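Host-nuclease inhibitor protein Gam, putative (Desulfovibrio vulgaris, PDB 2P2U) probably binds double-stranded DNA and is a putative inhibitor of host nucleases, related to the Gam protein of bacteriophage Mu. Local coordinates at residues K106-K109 / D110-L113; T112-R115 / L116-G120; Q137-P140 / D141-E145. All blocks are in the same frame, centred on the assembly; numbering follows the deposited sequence.

Interaction 1: K106-K109 / D110-L113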
ATOM      1  N   LYS A 106     -17.266   8.638  24.186  1.00 50.14           N
ATOM      2  CA  LYS A 106     -17.561   9.670  23.190  1.00 48.91           C
ATOM      3  C   LYS A 106     -16.353  10.469  22.778  1.00 48.21           C
ATOM      4  O   LYS A 106     -16.498  11.633  22.395  1.00 48.70           O
ATOM      5  CB  LYS A 106     -18.696  10.576  23.629  1.00 49.73           C
ATOM      6  CG  LYS A 106     -19.828   9.865  24.385  1.00 50.91           C
ATOM      7  CD  LYS A 106     -20.594  10.829  25.241  1.00 50.77           C
ATOM      8  CE  LYS A 106     -20.737  10.286  26.658  1.00 55.82           C
ATOM      9  NZ  LYS A 106     -21.651  11.195  27.401  1.00 56.92           N
ATOM     10  N   ILE A 107     -15.174   9.834  22.845  1.00 45.74           N
ATOM     11  CA  ILE A 107     -13.907  10.502  22.770  1.00 43.01           C
ATOM     12  C   ILE A 107     -13.096  10.068  21.537  1.00 42.29           C
ATOM     13  O   ILE A 107     -12.640   8.966  21.446  1.00 42.39           O
ATOM     14  CB  ILE A 107     -13.035  10.131  23.994  1.00 43.13           C
ATOM     15  CG1 ILE A 107     -13.812  10.166  25.322  1.00 40.86           C
ATOM     16  CG2 ILE A 107     -11.705  10.940  24.029  1.00 41.99           C
ATOM     17  CD1 ILE A 107     -14.020  11.453  25.961  1.00 35.19           C
ATOM     18  N   THR A 108     -12.836  10.962  20.623  1.00 41.07           N
ATOM     19  CA  THR A 108     -12.094  10.593  19.457  1.00 40.15           C
ATOM     20  C   THR A 108     -10.655  10.498  19.788  1.00 41.69           C
ATOM     21  O   THR A 108     -10.215  11.060  20.738  1.00 42.33           O
ATOM     22  CB  THR A 108     -12.183  11.686  18.408  1.00 39.32           C
ATOM     23  OG1 THR A 108     -11.724  12.909  19.025  1.00 42.33           O
ATOM     24  CG2 THR A 108     -13.565  11.838  17.896  1.00 30.16           C
ATOM     25  N   LYS A 109      -9.892   9.846  18.924  1.00 44.40           N
ATOM     26  CA  LYS A 109      -8.438   9.729  19.087  1.00 45.91           C
ATOM     27  C   LYS A 109      -7.713  11.092  19.020  1.00 44.20           C
ATOM     28  O   LYS A 109      -6.689  11.288  19.664  1.00 45.36           O
ATOM     29  CB  LYS A 109      -7.906   8.673  18.090  1.00 46.39           C
ATOM     30  CG  LYS A 109      -6.488   8.878  17.573  1.00 50.06           C
ATOM     31  CD  LYS A 109      -5.954   7.581  16.946  1.00 51.08           C
ATOM     32  CE  LYS A 109      -4.384   7.508  16.858  1.00 51.58           C
ATOM     33  NZ  LYS A 109      -4.109   6.230  16.072  1.00 54.95           N
ATOM     34  N   ASP A 110      -8.229  12.055  18.281  1.00 43.08           N
ATOM     35  CA  ASP A 110      -7.667  13.403  18.341  1.00 42.31           C
ATOM     36  C   ASP A 110      -7.947  14.098  19.707  1.00 42.31           C
ATOM     37  O   ASP A 110      -7.188  15.000  20.112  1.00 42.31           O
ATOM     38  CB  ASP A 110      -8.285  14.279  17.291  1.00 42.96           C
ATOM     39  CG  ASP A 110      -7.677  14.158  15.900  1.00 47.12           C
ATOM     40  OD1 ASP A 110      -6.587  13.543  15.682  1.00 53.10           O
ATOM     41  OD2 ASP A 110      -8.330  14.767  15.004  1.00 50.14           O
HETATM   42  N   MSE A 111      -9.031  13.752  20.414  1.00 41.05           N
HETATM   43  CA  MSE A 111      -9.206  14.380  21.717  1.00 41.46           C
HETATM   44  C   MSE A 111      -8.253  13.790  22.759  1.00 37.89           C
HETATM   45  O   MSE A 111      -7.773  14.499  23.655  1.00 37.08           O
HETATM   46  CB  MSE A 111     -10.645  14.368  22.161  1.00 40.50           C
HETATM   47  CG  MSE A 111     -11.601  14.976  21.130  1.00 45.67           C
HETATM   48 SE   MSE A 111     -13.497  14.356  21.429  1.00 53.56          SE
HETATM   49  CE  MSE A 111     -13.482  14.565  23.417  1.00 47.63           C
ATOM     50  N   THR A 112      -7.947  12.510  22.623  1.00 35.93           N
ATOM     51  CA  THR A 112      -6.928  11.874  23.446  1.00 34.51           C
ATOM     52  C   THR A 112      -5.544  12.489  23.233  1.00 34.60           C
ATOM     53  O   THR A 112      -4.789  12.748  24.221  1.00 32.89           O
ATOM     54  CB  THR A 112      -6.920  10.433  23.154  1.00 34.24           C
ATOM     55  OG1 THR A 112      -8.137   9.914  23.702  1.00 38.13           O
ATOM     56  CG2 THR A 112      -5.747   9.681  23.756  1.00 31.56           C
ATOM     57  N   LEU A 113      -5.192  12.760  21.967  1.00 34.16           N
ATOM     58  CA  LEU A 113      -3.935  13.505  21.708  1.00 34.29           C
ATOM     59  C   LEU A 113      -3.855  14.871  22.393  1.00 33.59           C
ATOM     60  O   LEU A 113      -2.805  15.250  22.863  1.00 33.69           O
ATOM     61  CB  LEU A 113      -3.747  13.742  20.211  1.00 33.77           C
ATOM     62  CG  LEU A 113      -3.438  12.384  19.608  1.00 36.27           C
ATOM     63  CD1 LEU A 113      -3.437  12.362  18.094  1.00 32.72           C
ATOM     64  CD2 LEU A 113      -2.082  11.886  20.143  1.00 38.73           C
TER
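T108 and M111 meet where an irregular backbone turns into the first turn of helix 109-118. I107, just before T108, is extended, and T108 itself, with psi at 163°, is the N-cap. Its carbonyl oxygen serves two amides of the new helix: M111 N at 3.0 Å from T108 O, rising well above the carbonyl plane, and T112 N at 3.3 Å from T108 O, which lies in that plane and gives the straighter bond. The next link follows the regular helical step, with L113 N donating to K109 O at 3.1 Å.

The T108 side chain closes the cap. T108 OG1 sits between the backbone N and the carbonyl carbon (chi1 56°), a torsion that swings it over the helix start, where it accepts from M111 N at 3.1 Å. The selenomethionine side chain of M111 runs back across the same hydroxyl at about a right angle. Beyond it, M111 CB lies 4.0 Å from I107 CG2, and this methyl also reaches T112 OG1 at 3.7 Å, so that I107 touches two consecutive residues of the first turn.

The polar ends of K109 and T112 look beyond the helix start: K109 NZ forms a salt bridge with D130 of the second subunit, and T112 OG1 bonds to V147 O of that subunit and to Q103 NE2 of its own chain. The chemistry is that of an N-cap with a hydrophobic flank: the M111 amide is shared between hydroxyl and carbonyl of one residue, while I107 and M111 put an apolar contact next to it.

Interaction 2: T112-R115 / L116-G120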
ATOM      1  N   THR A 112      -7.947  12.510  22.623  1.00 35.93           N
ATOM      2  CA  THR A 112      -6.928  11.874  23.446  1.00 34.51           C
ATOM      3  C   THR A 112      -5.544  12.489  23.233  1.00 34.60           C
ATOM      4  O   THR A 112      -4.789  12.748  24.221  1.00 32.89           O
ATOM      5  CB  THR A 112      -6.920  10.433  23.154  1.00 34.24           C
ATOM      6  OG1 THR A 112      -8.137   9.914  23.702  1.00 38.13           O
ATOM      7  CG2 THR A 112      -5.747   9.681  23.756  1.00 31.56           C
ATOM      8  N   LEU A 113      -5.192  12.760  21.967  1.00 34.16           N
ATOM      9  CA  LEU A 113      -3.935  13.505  21.708  1.00 34.29           C
ATOM     10  C   LEU A 113      -3.855  14.871  22.393  1.00 33.59           C
ATOM     11  O   LEU A 113      -2.805  15.250  22.863  1.00 33.69           O
ATOM     12  CB  LEU A 113      -3.747  13.742  20.211  1.00 33.77           C
ATOM     13  CG  LEU A 113      -3.438  12.384  19.608  1.00 36.27           C
ATOM     14  CD1 LEU A 113      -3.437  12.362  18.094  1.00 32.72           C
ATOM     15  CD2 LEU A 113      -2.082  11.886  20.143  1.00 38.73           C
ATOM     16  N   GLU A 114      -4.938  15.633  22.350  1.00 32.88           N
ATOM     17  CA  GLU A 114      -4.857  16.981  22.796  1.00 32.76           C
ATOM     18  C   GLU A 114      -4.765  16.861  24.285  1.00 32.58           C
ATOM     19  O   GLU A 114      -4.063  17.618  24.957  1.00 32.91           O
ATOM     20  CB  GLU A 114      -6.037  17.821  22.283  1.00 32.58           C
ATOM     21  CG  GLU A 114      -6.042  19.297  22.714  1.00 38.81           C
ATOM     22  CD  GLU A 114      -4.649  20.008  22.662  1.00 45.64           C
ATOM     23  OE1 GLU A 114      -4.328  20.791  23.607  1.00 40.44           O
ATOM     24  OE2 GLU A 114      -3.885  19.752  21.689  1.00 51.35           O
ATOM     25  N   ARG A 115      -5.441  15.869  24.849  1.00 32.36           N
ATOM     26  CA  ARG A 115      -5.236  15.701  26.244  1.00 31.50           C
ATOM     27  C   ARG A 115      -3.916  15.296  26.599  1.00 32.34           C
ATOM     28  O   ARG A 115      -3.469  15.765  27.618  1.00 33.35           O
ATOM     29  CB  ARG A 115      -6.054  14.622  26.789  1.00 31.19           C
ATOM     30  CG  ARG A 115      -7.424  15.029  26.842  1.00 32.86           C
ATOM     31  CD  ARG A 115      -8.259  13.974  27.522  1.00 33.68           C
ATOM     32  NE  ARG A 115      -9.716  14.278  27.331  1.00 38.64           N
ATOM     33  CZ  ARG A 115     -10.822  13.644  27.909  1.00 33.48           C
ATOM     34  NH1 ARG A 115     -10.717  12.617  28.759  1.00 28.23           N
ATOM     35  NH2 ARG A 115     -12.088  13.999  27.661  1.00 24.31           N
ATOM     36  N   LEU A 116      -3.328  14.328  25.880  1.00 33.93           N
ATOM     37  CA  LEU A 116      -1.947  13.924  26.188  1.00 34.33           C
ATOM     38  C   LEU A 116      -1.111  15.176  26.209  1.00 35.75           C
ATOM     39  O   LEU A 116      -0.183  15.271  26.986  1.00 37.07           O
ATOM     40  CB  LEU A 116      -1.428  12.858  25.215  1.00 33.75           C
ATOM     41  CG  LEU A 116      -2.019  11.481  25.654  1.00 33.80           C
ATOM     42  CD1 LEU A 116      -2.110  10.504  24.513  1.00 25.78           C
ATOM     43  CD2 LEU A 116      -1.242  10.920  26.821  1.00 28.56           C
ATOM     44  N   ARG A 117      -1.488  16.181  25.442  1.00 36.21           N
ATOM     45  CA  ARG A 117      -0.592  17.260  25.166  1.00 38.37           C
ATOM     46  C   ARG A 117      -0.846  18.320  26.255  1.00 38.84           C
ATOM     47  O   ARG A 117       0.097  18.829  26.848  1.00 38.91           O
ATOM     48  CB  ARG A 117      -0.843  17.695  23.733  1.00 37.94           C
ATOM     49  CG  ARG A 117       0.069  18.746  23.114  1.00 43.01           C
ATOM     50  CD  ARG A 117      -0.499  19.314  21.691  1.00 42.80           C
ATOM     51  NE  ARG A 117      -0.428  18.305  20.611  1.00 49.00           N
ATOM     52  CZ  ARG A 117      -1.498  17.805  19.961  1.00 51.79           C
ATOM     53  NH1 ARG A 117      -1.354  16.856  19.048  1.00 51.12           N
ATOM     54  NH2 ARG A 117      -2.734  18.229  20.211  1.00 53.11           N
ATOM     55  N   GLN A 118      -2.122  18.612  26.571  1.00 39.67           N
ATOM     56  CA  GLN A 118      -2.519  19.415  27.758  1.00 39.06           C
ATOM     57  C   GLN A 118      -1.762  18.932  29.010  1.00 39.10           C
ATOM     58  O   GLN A 118      -1.300  19.736  29.791  1.00 39.86           O
ATOM     59  CB  GLN A 118      -4.005  19.341  27.955  1.00 38.39           C
ATOM     60  CG  GLN A 118      -4.721  20.705  28.196  1.00 45.62           C
ATOM     61  CD  GLN A 118      -4.941  21.573  26.910  1.00 54.75           C
ATOM     62  OE1 GLN A 118      -5.382  22.704  27.001  1.00 57.70           O
ATOM     63  NE2 GLN A 118      -4.631  21.030  25.725  1.00 57.80           N
ATOM     64  N   PHE A 119      -1.540  17.632  29.169  1.00 39.56           N
ATOM     65  CA  PHE A 119      -0.848  17.124  30.353  1.00 40.06           C
ATOM     66  C   PHE A 119       0.673  17.034  30.187  1.00 41.66           C
ATOM     67  O   PHE A 119       1.342  16.607  31.148  1.00 41.60           O
ATOM     68  CB  PHE A 119      -1.330  15.734  30.699  1.00 39.12           C
ATOM     69  CG  PHE A 119      -2.774  15.666  31.080  1.00 40.74           C
ATOM     70  CD1 PHE A 119      -3.375  16.673  31.816  1.00 39.21           C
ATOM     71  CD2 PHE A 119      -3.521  14.557  30.766  1.00 41.54           C
ATOM     72  CE1 PHE A 119      -4.702  16.588  32.186  1.00 39.58           C
ATOM     73  CE2 PHE A 119      -4.857  14.479  31.126  1.00 42.07           C
ATOM     74  CZ  PHE A 119      -5.435  15.503  31.858  1.00 40.56           C
ATOM     75  N   GLY A 120       1.203  17.381  28.989  1.00 41.30           N
ATOM     76  CA  GLY A 120       2.636  17.305  28.717  1.00 41.29           C
ATOM     77  C   GLY A 120       3.191  15.905  28.538  1.00 43.27           C
ATOM     78  O   GLY A 120       4.364  15.662  28.731  1.00 43.89           O
TER
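The last turns of helix 109-118 end in a Schellman motif, and the side chains of E114 and R117 meet on the flank of this C-terminal end. G120, with positive phi (73°), takes the chain out of the helix, its amide bonding back to R117 O, with G120 N 2.8 Å from that oxygen. One residue earlier F119 N donates to R115 O at 3.1 Å, and the F119 ring lies obliquely near the same carbonyl oxygen. Within the helix, Q118 N donates to E114 O over 2.7 Å, and L116 N reaches T112 O at an equal distance.

E114 and R117 form a salt bridge through OE2 and NH2. The modelled separation is very short, so its exact length carries little weight. The carboxylate approaches the edge of the guanidinium, the two planes 32° apart, while L113 O lies over one guanidinium face. A bend at chi3 (-70°) folds the R117 chain back along the helix toward E114. On another side, T112 CG2 and L116 CD1 lie side by side, 3.8 Å apart.

Around the helix, L113 and L116 pack on I125 of strand 125-131, and L116 also meets M136 of the second subunit. R117 NH1 has a second acidic partner in E129 of that subunit, whose M146 O accepts from R115 NH1.

Interaction 3: Q137-P140 / D141-E145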
ATOM      1  N   GLN A 137       6.418  26.354  -3.145  1.00 69.76           N
ATOM      2  CA  GLN A 137       6.166  26.928  -4.501  1.00 69.62           C
ATOM      3  C   GLN A 137       5.973  28.432  -4.644  1.00 67.03           C
ATOM      4  O   GLN A 137       6.517  29.005  -5.551  1.00 67.22           O
ATOM      5  CB  GLN A 137       5.027  26.193  -5.208  1.00 70.28           C
ATOM      6  CG  GLN A 137       5.456  24.860  -5.873  1.00 72.59           C
ATOM      7  CD  GLN A 137       4.266  24.032  -6.380  1.00 73.25           C
ATOM      8  OE1 GLN A 137       4.267  22.803  -6.243  1.00 77.77           O
ATOM      9  NE2 GLN A 137       3.240  24.704  -6.950  1.00 76.17           N
ATOM     10  N   GLY A 138       5.246  29.090  -3.762  1.00 65.40           N
ATOM     11  CA  GLY A 138       5.111  30.559  -3.888  1.00 63.19           C
ATOM     12  C   GLY A 138       6.189  31.402  -3.196  1.00 61.78           C
ATOM     13  O   GLY A 138       6.088  32.634  -3.145  1.00 61.73           O
ATOM     14  N   TRP A 139       7.228  30.752  -2.672  1.00 60.10           N
ATOM     15  CA  TRP A 139       8.446  31.458  -2.157  1.00 58.06           C
ATOM     16  C   TRP A 139       9.444  31.888  -3.225  1.00 56.75           C
ATOM     17  O   TRP A 139       9.689  31.147  -4.162  1.00 57.10           O
ATOM     18  CB  TRP A 139       9.213  30.573  -1.147  1.00 56.71           C
ATOM     19  CG  TRP A 139       8.494  30.421   0.171  1.00 55.67           C
ATOM     20  CD1 TRP A 139       7.189  30.735   0.429  1.00 52.39           C
ATOM     21  CD2 TRP A 139       9.030  29.893   1.387  1.00 54.25           C
ATOM     22  NE1 TRP A 139       6.890  30.446   1.714  1.00 52.87           N
ATOM     23  CE2 TRP A 139       7.995  29.924   2.336  1.00 53.88           C
ATOM     24  CE3 TRP A 139      10.297  29.401   1.769  1.00 55.14           C
ATOM     25  CZ2 TRP A 139       8.166  29.473   3.664  1.00 53.21           C
ATOM     26  CZ3 TRP A 139      10.475  28.961   3.093  1.00 54.42           C
ATOM     27  CH2 TRP A 139       9.406  29.001   4.017  1.00 54.17           C
ATOM     28  N   PRO A 140      10.079  33.045  -3.030  1.00 55.64           N
ATOM     29  CA  PRO A 140      11.294  33.417  -3.769  1.00 54.93           C
ATOM     30  C   PRO A 140      12.471  32.472  -3.520  1.00 54.28           C
ATOM     31  O   PRO A 140      12.513  31.805  -2.539  1.00 54.43           O
ATOM     32  CB  PRO A 140      11.656  34.792  -3.198  1.00 54.68           C
ATOM     33  CG  PRO A 140      10.879  34.939  -1.939  1.00 55.04           C
ATOM     34  CD  PRO A 140       9.669  34.072  -2.053  1.00 55.58           C
ATOM     35  N   ASP A 141      13.448  32.455  -4.402  1.00 54.85           N
ATOM     36  CA  ASP A 141      14.647  31.613  -4.272  1.00 54.44           C
ATOM     37  C   ASP A 141      15.492  31.745  -2.990  1.00 54.21           C
ATOM     38  O   ASP A 141      16.161  30.763  -2.560  1.00 53.91           O
ATOM     39  CB  ASP A 141      15.537  31.890  -5.458  1.00 54.05           C
ATOM     40  CG  ASP A 141      15.126  31.120  -6.618  1.00 57.96           C
ATOM     41  OD1 ASP A 141      14.080  31.439  -7.216  1.00 65.41           O
ATOM     42  OD2 ASP A 141      15.816  30.129  -6.914  1.00 65.38           O
ATOM     43  N   GLU A 142      15.506  32.967  -2.445  1.00 53.30           N
ATOM     44  CA  GLU A 142      16.224  33.299  -1.235  1.00 52.12           C
ATOM     45  C   GLU A 142      15.567  32.736   0.003  1.00 50.63           C
ATOM     46  O   GLU A 142      16.305  32.345   0.916  1.00 52.79           O
ATOM     47  CB  GLU A 142      16.351  34.801  -1.006  1.00 51.43           C
ATOM     48  CG  GLU A 142      16.455  35.585  -2.177  1.00 56.44           C
ATOM     49  CD  GLU A 142      15.076  35.978  -2.725  1.00 61.82           C
ATOM     50  OE1 GLU A 142      14.161  36.328  -1.905  1.00 56.54           O
ATOM     51  OE2 GLU A 142      14.950  35.920  -3.992  1.00 63.04           O
ATOM     52  N   ARG A 143      14.244  32.785   0.105  1.00 47.66           N
ATOM     53  CA  ARG A 143      13.568  32.202   1.241  1.00 46.98           C
ATOM     54  C   ARG A 143      13.758  30.693   1.215  1.00 45.96           C
ATOM     55  O   ARG A 143      14.050  30.057   2.223  1.00 46.69           O
ATOM     56  CB  ARG A 143      12.113  32.602   1.278  1.00 46.88           C
ATOM     57  CG  ARG A 143      11.990  34.061   1.721  1.00 50.99           C
ATOM     58  CD  ARG A 143      10.565  34.433   2.086  1.00 56.20           C
ATOM     59  NE  ARG A 143      10.205  33.843   3.368  1.00 62.85           N
ATOM     60  CZ  ARG A 143       8.978  33.473   3.740  1.00 66.25           C
ATOM     61  NH1 ARG A 143       7.953  33.583   2.908  1.00 66.86           N
ATOM     62  NH2 ARG A 143       8.771  32.968   4.963  1.00 69.16           N
ATOM     63  N   LEU A 144      13.705  30.117   0.037  1.00 44.19           N
ATOM     64  CA  LEU A 144      13.998  28.744  -0.065  1.00 42.22           C
ATOM     65  C   LEU A 144      15.406  28.475   0.409  1.00 42.01           C
ATOM     66  O   LEU A 144      15.616  27.479   1.083  1.00 43.10           O
ATOM     67  CB  LEU A 144      13.796  28.259  -1.488  1.00 41.33           C
ATOM     68  CG  LEU A 144      12.404  28.445  -2.031  1.00 40.21           C
ATOM     69  CD1 LEU A 144      12.467  28.040  -3.508  1.00 36.21           C
ATOM     70  CD2 LEU A 144      11.380  27.581  -1.238  1.00 38.54           C
ATOM     71  N   GLU A 145      16.375  29.314   0.047  1.00 41.98           N
ATOM     72  CA  GLU A 145      17.780  29.028   0.329  1.00 41.35           C
ATOM     73  C   GLU A 145      17.975  28.970   1.862  1.00 40.81           C
ATOM     74  O   GLU A 145      18.754  28.148   2.370  1.00 40.93           O
ATOM     75  CB  GLU A 145      18.736  30.027  -0.379  1.00 42.01           C
ATOM     76  CG  GLU A 145      20.269  30.001   0.016  1.00 44.78           C
ATOM     77  CD  GLU A 145      20.568  30.924   1.330  1.00 57.15           C
ATOM     78  OE1 GLU A 145      20.029  32.127   1.408  1.00 58.62           O
ATOM     79  OE2 GLU A 145      21.309  30.442   2.265  1.00 52.59           O
TER
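W139 and R143 make the main side-chain contact of this turn. W139 lies in the loop between helices 133-136 and 141-146, and its CB points toward the start of the second of these. The indole hangs beside the first turn. Over one of its faces lies the guanidinium of R143, nearly flat, with centres 4.2 Å apart and planes inclined by 26°. R143 NH1 comes closest, 3.5 Å from W139 NE1, and R143 CZ stands above the six-membered ring only 19° from its normal, a cation-pi arrangement. The arginine chain turns at chi3 (74°), which brings the guanidinium back over the indole. The ring has a further neighbour in L144, whose CD2 lies 3.7 Å from W139 CE3 and equally near W139 CB, in an oblique approach.

P140 follows at the N-cap position. Its carbonyl is the acceptor for two amides of the first turn, R143 N and L144 N, each 3.3 Å from P140 O; both bonds are weak, although the second is nearly straight. The proline ring lies against two side chains, with P140 CG 3.9 Å from R143 CG and P140 CB beside the E142 carboxylate.

W139 O accepts a hydrogen bond from R151 NH2 of strand 149-161, and across the dimer W139 packs on L116 of the second subunit. The chemistry therefore combines a cationic group with an aromatic face and an apolar flank: the hold of the loop on the helix probably owes much to stacking and hydrophobic contact, while the backbone bonds to the proline carbonyl are weak.

In the fold
Interactions 1 and 2 are successive parts of helix 109-118: they share T112 and L113, their centres lie 10 Å apart, and I107 of the first touches R115 of the second. One starts the helix through a threonine cap, the other ends it with a glycine Schellman motif and carries a salt bridge on its flank. Interaction 3 lies apart, about 35 Å from interaction 2 between centres, and starts the short helix 141-146 with a proline, where cation-pi stacking accompanies weak backbone bonds. All three are partly buried, mixing buried residues such as L113, L116, W139 and L144 with exposed polar ones, and each touches the second subunit: L116 and W139 meet across the dimer.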